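Local coordinates for holo-[acyl-carrier-protein] synthase (Thermotoga maritima, PDB 5XUM), which belongs to the 4'-phosphopantetheinyl transferase superfamily and assembles here as three copies of the chain, at residues V5-L10 with F100-V105; E21-E26 with G44-K49. One frame throughout, in Å; residues are numbered along the deposited sequence.

Overall arrangement
Contact 1 pairs strands 2-11 and 100-108, two members of a three-stranded antiparallel sheet; contact 2 joins the end of helix 20-23 to the long helix 38-56. Their centres are about 13 Å apart, and contact 2 is nested within the chain loop that contact 1 closes. Helix 38-56 packs on the sheet face carrying D8, L10, A101 and A103, where D8 CB lies 3.4 Å from A47 O and A103 CB 3.5 Å from A47 C. L10 CD2 also meets F46 CD1 at 3.7 Å. Glycerol, probably from the crystallisation liquor, is bound near both contacts, about 3 Å from the D8 side chain and about 4 Å from that of F46 (nearest atoms).

Contact 1. Residues V5-L10 with F100-V105; sequences VGIDVL and FAVALV
G6 and V105 begin an antiparallel pairing with two backbone bonds: G6 N donates to V105 O at 2.8 Å, and V105 N returns one to G6 O at 3.0 Å. I7 faces L104 as a non-hydrogen-bonded pair. With CG1 anti to the backbone N (chi1 -164°), the I7 chain reaches across the strand, so that CD1 sits 4.0 Å from V102 CG1, the two side chains crossing at a slant; the same methyl lies 4.3 Å from L104 CD1. D8 and A103 restore the hydrogen-bonded pattern, A103 N reaching D8 O at 3.0 Å. The carboxylate of D8 is occupied elsewhere: OD2 forms a salt bridge with K54 and is hydrogen-bonded to S96 OG of the second subunit. V9 returns to the face of I7, where its CG2 approaches V102 CG2 at 3.9 Å. L10 ends the pairing on the opposite face, bonded both ways to A101 through the backbone, while its CD1 touches A101 CB at 3.8 Å. Face identity follows from this alternation: I7, V9, V102 and L104 belong to the side where other subunits pack, and I7 meets I7 of the third subunit. Six backbone bonds satisfy the buried amides and carbonyls of the three hydrogen-bonded pairs, while the face of I7, V9, V102 and L104 packs against the other two subunits and the other face places the D8 carboxylate beside K54 and glycerol.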
ATOM      1  N   VAL A   5      -2.047  -2.637  -6.691  1.00 24.93           N
ATOM      2  CA  VAL A   5      -2.581  -3.170  -5.431  1.00 24.25           C
ATOM      3  C   VAL A   5      -3.792  -4.062  -5.694  1.00 25.05           C
ATOM      4  O   VAL A   5      -4.503  -3.883  -6.685  1.00 25.07           O
ATOM      5  CB  VAL A   5      -2.942  -2.064  -4.404  1.00 24.73           C
ATOM      6  CG1 VAL A   5      -1.727  -1.201  -4.075  1.00 25.03           C
ATOM      7  CG2 VAL A   5      -4.114  -1.207  -4.888  1.00 24.29           C
ATOM      8  N   GLY A   6      -4.011  -5.028  -4.808  1.00 24.90           N
ATOM      9  CA  GLY A   6      -5.130  -5.944  -4.939  1.00 24.25           C
ATOM     10  C   GLY A   6      -5.692  -6.298  -3.579  1.00 25.32           C
ATOM     11  O   GLY A   6      -4.943  -6.485  -2.615  1.00 25.58           O
ATOM     12  N   ILE A   7      -7.016  -6.369  -3.508  1.00 24.90           N
ATOM     13  CA  ILE A   7      -7.721  -6.784  -2.301  1.00 26.66           C
ATOM     14  C   ILE A   7      -8.735  -7.862  -2.709  1.00 27.44           C
ATOM     15  O   ILE A   7      -9.294  -7.808  -3.806  1.00 28.11           O
ATOM     16  CB  ILE A   7      -8.406  -5.574  -1.596  1.00 25.98           C
ATOM     17  CG1 ILE A   7      -8.804  -5.908  -0.153  1.00 29.18           C
ATOM     18  CG2 ILE A   7      -9.636  -5.095  -2.363  1.00 26.89           C
ATOM     19  CD1 ILE A   7      -7.726  -5.670   0.878  1.00 29.11           C
ATOM     20  N   ASP A   8      -8.940  -8.857  -1.852  1.00 29.07           N
ATOM     21  CA  ASP A   8      -9.974  -9.865  -2.096  1.00 31.07           C
ATOM     22  C   ASP A   8     -10.642 -10.308  -0.804  1.00 32.24           C
ATOM     23  O   ASP A   8      -9.970 -10.534   0.198  1.00 31.10           O
ATOM     24  CB  ASP A   8      -9.423 -11.085  -2.842  1.00 31.56           C
ATOM     25  CG  ASP A   8     -10.525 -11.905  -3.507  1.00 39.62           C
ATOM     26  OD1 ASP A   8     -10.631 -13.120  -3.226  1.00 44.59           O
ATOM     27  OD2 ASP A   8     -11.292 -11.332  -4.311  1.00 42.94           O
ATOM     28  N   VAL A   9     -11.968 -10.426  -0.844  1.00 28.98           N
ATOM     29  CA  VAL A   9     -12.748 -10.910   0.294  1.00 31.39           C
ATOM     30  C   VAL A   9     -13.581 -12.130  -0.122  1.00 33.98           C
ATOM     31  O   VAL A   9     -14.202 -12.130  -1.185  1.00 33.59           O
ATOM     32  CB  VAL A   9     -13.630  -9.784   0.909  1.00 32.27           C
ATOM     33  CG1 VAL A   9     -14.676  -9.277  -0.075  1.00 33.37           C
ATOM     34  CG2 VAL A   9     -14.283 -10.233   2.215  1.00 34.04           C
ATOM     35  N   LEU A  10     -13.567 -13.175   0.702  1.00 33.89           N
ATOM     36  CA  LEU A  10     -14.411 -14.344   0.456  1.00 38.82           C
ATOM     37  C   LEU A  10     -14.845 -15.036   1.741  1.00 40.68           C
ATOM     38  O   LEU A  10     -14.085 -15.099   2.715  1.00 37.00           O
ATOM     39  CB  LEU A  10     -13.744 -15.335  -0.516  1.00 40.82           C
ATOM     40  CG  LEU A  10     -12.312 -15.827  -0.302  1.00 46.62           C
ATOM     41  CD1 LEU A  10     -12.268 -16.927   0.744  1.00 47.64           C
ATOM     42  CD2 LEU A  10     -11.734 -16.341  -1.613  1.00 46.98           C
ATOM     43  N   PHE A 100     -14.751 -14.667   7.232  1.00 42.90           N
ATOM     44  CA  PHE A 100     -14.404 -14.137   5.921  1.00 39.05           C
ATOM     45  C   PHE A 100     -12.890 -13.998   5.836  1.00 37.21           C
ATOM     46  O   PHE A 100     -12.253 -13.545   6.785  1.00 37.77           O
ATOM     47  CB  PHE A 100     -15.067 -12.776   5.690  1.00 38.65           C
ATOM     48  CG  PHE A 100     -16.546 -12.852   5.435  1.00 42.91           C
ATOM     49  CD1 PHE A 100     -17.039 -12.878   4.135  1.00 45.01           C
ATOM     50  CD2 PHE A 100     -17.451 -12.886   6.494  1.00 46.62           C
ATOM     51  CE1 PHE A 100     -18.405 -12.945   3.896  1.00 48.80           C
ATOM     52  CE2 PHE A 100     -18.818 -12.955   6.260  1.00 48.21           C
ATOM     53  CZ  PHE A 100     -19.295 -12.984   4.958  1.00 47.87           C
ATOM     54  N   ALA A 101     -12.319 -14.407   4.708  1.00 35.27           N
ATOM     55  CA  ALA A 101     -10.895 -14.228   4.457  1.00 33.55           C
ATOM     56  C   ALA A 101     -10.673 -12.926   3.694  1.00 33.02           C
ATOM     57  O   ALA A 101     -11.412 -12.619   2.762  1.00 33.30           O
ATOM     58  CB  ALA A 101     -10.338 -15.408   3.677  1.00 31.56           C
ATOM     59  N   VAL A 102      -9.675 -12.150   4.112  1.00 31.72           N
ATOM     60  CA  VAL A 102      -9.287 -10.931   3.390  1.00 30.53           C
ATOM     61  C   VAL A 102      -7.795 -10.982   3.063  1.00 30.47           C
ATOM     62  O   VAL A 102      -6.955 -11.148   3.956  1.00 28.11           O
ATOM     63  CB  VAL A 102      -9.638  -9.635   4.164  1.00 30.78           C
ATOM     64  CG1 VAL A 102      -9.210  -8.397   3.377  1.00 30.22           C
ATOM     65  CG2 VAL A 102     -11.133  -9.565   4.457  1.00 30.33           C
ATOM     66  N   ALA A 103      -7.479 -10.851   1.777  1.00 27.21           N
ATOM     67  CA  ALA A 103      -6.094 -10.875   1.313  1.00 26.51           C
ATOM     68  C   ALA A 103      -5.699  -9.549   0.680  1.00 26.04           C
ATOM     69  O   ALA A 103      -6.498  -8.917  -0.012  1.00 26.13           O
ATOM     70  CB  ALA A 103      -5.881 -12.010   0.333  1.00 25.89           C
ATOM     71  N   LEU A 104      -4.456  -9.149   0.927  1.00 25.75           N
ATOM     72  CA  LEU A 104      -3.896  -7.904   0.422  1.00 24.52           C
ATOM     73  C   LEU A 104      -2.588  -8.188  -0.317  1.00 24.05           C
ATOM     74  O   LEU A 104      -1.722  -8.894   0.198  1.00 25.06           O
ATOM     75  CB  LEU A 104      -3.639  -6.943   1.590  1.00 23.97           C
ATOM     76  CG  LEU A 104      -2.810  -5.677   1.336  1.00 24.11           C
ATOM     77  CD1 LEU A 104      -3.609  -4.665   0.533  1.00 24.57           C
ATOM     78  CD2 LEU A 104      -2.358  -5.068   2.654  1.00 24.74           C
ATOM     79  N   VAL A 105      -2.459  -7.648  -1.527  1.00 22.30           N
ATOM     80  CA  VAL A 105      -1.216  -7.740  -2.295  1.00 23.77           C
ATOM     81  C   VAL A 105      -0.833  -6.342  -2.785  1.00 25.03           C
ATOM     82  O   VAL A 105      -1.640  -5.654  -3.416  1.00 24.70           O
ATOM     83  CB  VAL A 105      -1.325  -8.727  -3.487  1.00 24.82           C
ATOM     84  CG1 VAL A 105      -0.069  -8.683  -4.361  1.00 24.37           C
ATOM     85  CG2 VAL A 105      -1.561 -10.149  -2.998  1.00 23.73           C
TER

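Contact 2. Residues E21-E26 with G44-K49; sequences ERILGE and GRFALK
I23 and F46 meet through their first torsions: chi1 of 69° puts I23 CG1 between backbone N and carbonyl carbon, while the F46 ring swings anti to its own N. Both I23 branches thereby reach the ring at CD2, CG2 at 3.7 Å and CD1 at 3.8 Å, and the two side chains cross at about a right angle. CG2 approaches the ring obliquely, and CD1 also comes to 3.9 Å from F46 N, on the helix backbone. Beside this pair, L24 CD2 lies 3.9 Å from R45 CB and also near its CG, so the aliphatic base of the arginine supplies the apolar surface; its NH2 leads away to a hydrogen bond with F70 O. One helical turn beyond R45, the K49 chain runs extended until a bend at chi4 (-82°) turns NZ to I23 O, at 3.0 Å. The ammonium lies 27° from the carbonyl plane. NZ also forms a salt bridge with E28 and hydrogen bonds to V68 O and F65 O, and E28 OE1 in turn accepts from G25 N. Thus a buried lysine gathers the exit of helix 20-23, the start of helix 26-34 and the chain around residues 65 to 68 onto helix 38-56. E28 and these carbonyl oxygens probably stabilise the buried positive charge, while I23 CG2 and CD1 pack on F46.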
ATOM      1  N   GLU A  21      -7.290 -28.978  -5.806  1.00 61.50           N
ATOM      2  CA  GLU A  21      -6.694 -29.616  -6.979  1.00 65.90           C
ATOM      3  C   GLU A  21      -6.562 -28.663  -8.173  1.00 62.62           C
ATOM      4  O   GLU A  21      -5.689 -28.844  -9.023  1.00 66.83           O
ATOM      5  CB  GLU A  21      -7.499 -30.861  -7.370  1.00 70.28           C
ATOM      6  CG  GLU A  21      -7.574 -31.919  -6.272  1.00 80.69           C
ATOM      7  CD  GLU A  21      -8.586 -33.015  -6.561  1.00 85.38           C
ATOM      8  OE1 GLU A  21      -8.528 -33.619  -7.655  1.00 87.34           O
ATOM      9  OE2 GLU A  21      -9.436 -33.283  -5.685  1.00 84.14           O
ATOM     10  N   ARG A  22      -7.421 -27.646  -8.220  1.00 55.79           N
ATOM     11  CA  ARG A  22      -7.453 -26.698  -9.334  1.00 58.67           C
ATOM     12  C   ARG A  22      -6.571 -25.461  -9.131  1.00 56.19           C
ATOM     13  O   ARG A  22      -5.989 -24.948 -10.091  1.00 56.13           O
ATOM     14  CB  ARG A  22      -8.895 -26.263  -9.626  1.00 63.03           C
ATOM     15  CG  ARG A  22      -9.787 -27.356 -10.202  1.00 65.21           C
ATOM     16  CD  ARG A  22      -9.471 -27.651 -11.661  1.00 66.97           C
ATOM     17  NE  ARG A  22      -9.715 -26.493 -12.518  1.00 72.64           N
ATOM     18  CZ  ARG A  22      -9.416 -26.434 -13.815  1.00 75.16           C
ATOM     19  NH1 ARG A  22      -8.855 -27.471 -14.425  1.00 73.19           N
ATOM     20  NH2 ARG A  22      -9.679 -25.332 -14.503  1.00 80.77           N
ATOM     21  N   ILE A  23      -6.473 -24.987  -7.890  1.00 52.89           N
ATOM     22  CA  ILE A  23      -5.813 -23.704  -7.618  1.00 52.77           C
ATOM     23  C   ILE A  23      -4.397 -23.796  -7.038  1.00 52.04           C
ATOM     24  O   ILE A  23      -3.607 -22.864  -7.192  1.00 54.25           O
ATOM     25  CB  ILE A  23      -6.681 -22.773  -6.730  1.00 52.93           C
ATOM     26  CG1 ILE A  23      -6.810 -23.320  -5.301  1.00 52.70           C
ATOM     27  CG2 ILE A  23      -8.044 -22.542  -7.374  1.00 52.46           C
ATOM     28  CD1 ILE A  23      -7.089 -22.260  -4.255  1.00 50.73           C
ATOM     29  N   LEU A  24      -4.077 -24.912  -6.387  1.00 48.39           N
ATOM     30  CA  LEU A  24      -2.803 -25.035  -5.674  1.00 51.27           C
ATOM     31  C   LEU A  24      -1.661 -25.548  -6.542  1.00 53.80           C
ATOM     32  O   LEU A  24      -1.843 -26.455  -7.351  1.00 56.01           O
ATOM     33  CB  LEU A  24      -2.944 -25.928  -4.438  1.00 49.30           C
ATOM     34  CG  LEU A  24      -3.897 -25.547  -3.301  1.00 49.59           C
ATOM     35  CD1 LEU A  24      -3.730 -26.548  -2.171  1.00 46.39           C
ATOM     36  CD2 LEU A  24      -3.669 -24.124  -2.800  1.00 49.80           C
ATOM     37  N   GLY A  25      -0.483 -24.956  -6.355  1.00 55.83           N
ATOM     38  CA  GLY A  25       0.748 -25.464  -6.952  1.00 56.91           C
ATOM     39  C   GLY A  25       1.296 -26.619  -6.130  1.00 60.76           C
ATOM     40  O   GLY A  25       0.766 -26.928  -5.058  1.00 57.39           O
ATOM     41  N   GLU A  26       2.364 -27.245  -6.623  1.00 62.04           N
ATOM     42  CA  GLU A  26       2.935 -28.439  -5.986  1.00 63.59           C
ATOM     43  C   GLU A  26       3.453 -28.197  -4.567  1.00 60.46           C
ATOM     44  O   GLU A  26       3.207 -29.006  -3.670  1.00 61.03           O
ATOM     45  CB  GLU A  26       4.033 -29.061  -6.859  1.00 62.80           C
ATOM     46  CG  GLU A  26       3.524 -29.716  -8.135  1.00 68.78           C
ATOM     47  CD  GLU A  26       2.518 -30.824  -7.874  1.00 76.34           C
ATOM     48  OE1 GLU A  26       1.358 -30.691  -8.320  1.00 79.89           O
ATOM     49  OE2 GLU A  26       2.882 -31.822  -7.215  1.00 86.90           O
ATOM     50  N   GLY A  44      -7.871 -18.964   1.917  1.00 34.78           N
ATOM     51  CA  GLY A  44      -6.800 -17.974   1.994  1.00 33.29           C
ATOM     52  C   GLY A  44      -5.945 -17.898   0.739  1.00 32.60           C
ATOM     53  O   GLY A  44      -5.613 -16.805   0.276  1.00 33.18           O
ATOM     54  N   ARG A  45      -5.591 -19.058   0.188  1.00 32.54           N
ATOM     55  CA  ARG A  45      -4.787 -19.123  -1.034  1.00 33.67           C
ATOM     56  C   ARG A  45      -5.554 -18.645  -2.262  1.00 32.85           C
ATOM     57  O   ARG A  45      -4.973 -18.019  -3.147  1.00 33.21           O
ATOM     58  CB  ARG A  45      -4.219 -20.531  -1.259  1.00 34.97           C
ATOM     59  CG  ARG A  45      -2.761 -20.690  -0.845  1.00 38.00           C
ATOM     60  CD  ARG A  45      -2.536 -20.301   0.607  1.00 39.22           C
ATOM     61  NE  ARG A  45      -1.121 -20.218   0.953  1.00 38.40           N
ATOM     62  CZ  ARG A  45      -0.660 -19.745   2.108  1.00 39.33           C
ATOM     63  NH1 ARG A  45      -1.500 -19.304   3.039  1.00 38.07           N
ATOM     64  NH2 ARG A  45       0.646 -19.711   2.335  1.00 41.88           N
ATOM     65  N   PHE A  46      -6.852 -18.936  -2.306  1.00 32.92           N
ATOM     66  CA  PHE A  46      -7.715 -18.426  -3.369  1.00 35.02           C
ATOM     67  C   PHE A  46      -7.770 -16.900  -3.319  1.00 33.41           C
ATOM     68  O   PHE A  46      -7.639 -16.237  -4.352  1.00 31.83           O
ATOM     69  CB  PHE A  46      -9.129 -19.009  -3.262  1.00 37.13           C
ATOM     70  CG  PHE A  46      -9.912 -18.934  -4.545  1.00 41.01           C
ATOM     71  CD1 PHE A  46     -10.623 -17.786  -4.882  1.00 42.45           C
ATOM     72  CD2 PHE A  46      -9.931 -20.010  -5.423  1.00 45.70           C
ATOM     73  CE1 PHE A  46     -11.339 -17.715  -6.068  1.00 45.54           C
ATOM     74  CE2 PHE A  46     -10.647 -19.948  -6.610  1.00 49.83           C
ATOM     75  CZ  PHE A  46     -11.350 -18.798  -6.932  1.00 47.54           C
ATOM     76  N   ALA A  47      -7.955 -16.359  -2.114  1.00 30.79           N
ATOM     77  CA  ALA A  47      -8.024 -14.916  -1.901  1.00 32.06           C
ATOM     78  C   ALA A  47      -6.711 -14.215  -2.262  1.00 30.52           C
ATOM     79  O   ALA A  47      -6.728 -13.161  -2.891  1.00 29.52           O
ATOM     80  CB  ALA A  47      -8.429 -14.603  -0.465  1.00 30.16           C
ATOM     81  N   LEU A  48      -5.584 -14.806  -1.868  1.00 30.90           N
ATOM     82  CA  LEU A  48      -4.261 -14.259  -2.193  1.00 30.05           C
ATOM     83  C   LEU A  48      -3.989 -14.226  -3.698  1.00 29.02           C
ATOM     84  O   LEU A  48      -3.460 -13.238  -4.217  1.00 27.30           O
ATOM     85  CB  LEU A  48      -3.152 -15.026  -1.460  1.00 30.69           C
ATOM     86  CG  LEU A  48      -2.944 -14.675   0.018  1.00 30.65           C
ATOM     87  CD1 LEU A  48      -2.197 -15.784   0.749  1.00 29.44           C
ATOM     88  CD2 LEU A  48      -2.222 -13.341   0.168  1.00 30.44           C
ATOM     89  N   LYS A  49      -4.360 -15.305  -4.387  1.00 30.34           N
ATOM     90  CA  LYS A  49      -4.191 -15.405  -5.842  1.00 31.70           C
ATOM     91  C   LYS A  49      -5.066 -14.404  -6.587  1.00 29.31           C
ATOM     92  O   LYS A  49      -4.609 -13.771  -7.540  1.00 32.21           O
ATOM     93  CB  LYS A  49      -4.478 -16.828  -6.330  1.00 32.11           C
ATOM     94  CG  LYS A  49      -3.401 -17.837  -5.966  1.00 34.00           C
ATOM     95  CD  LYS A  49      -3.929 -19.253  -6.084  1.00 36.83           C
ATOM     96  CE  LYS A  49      -3.097 -20.229  -5.271  1.00 38.10           C
ATOM     97  NZ  LYS A  49      -1.878 -20.661  -6.005  1.00 38.99           N
TER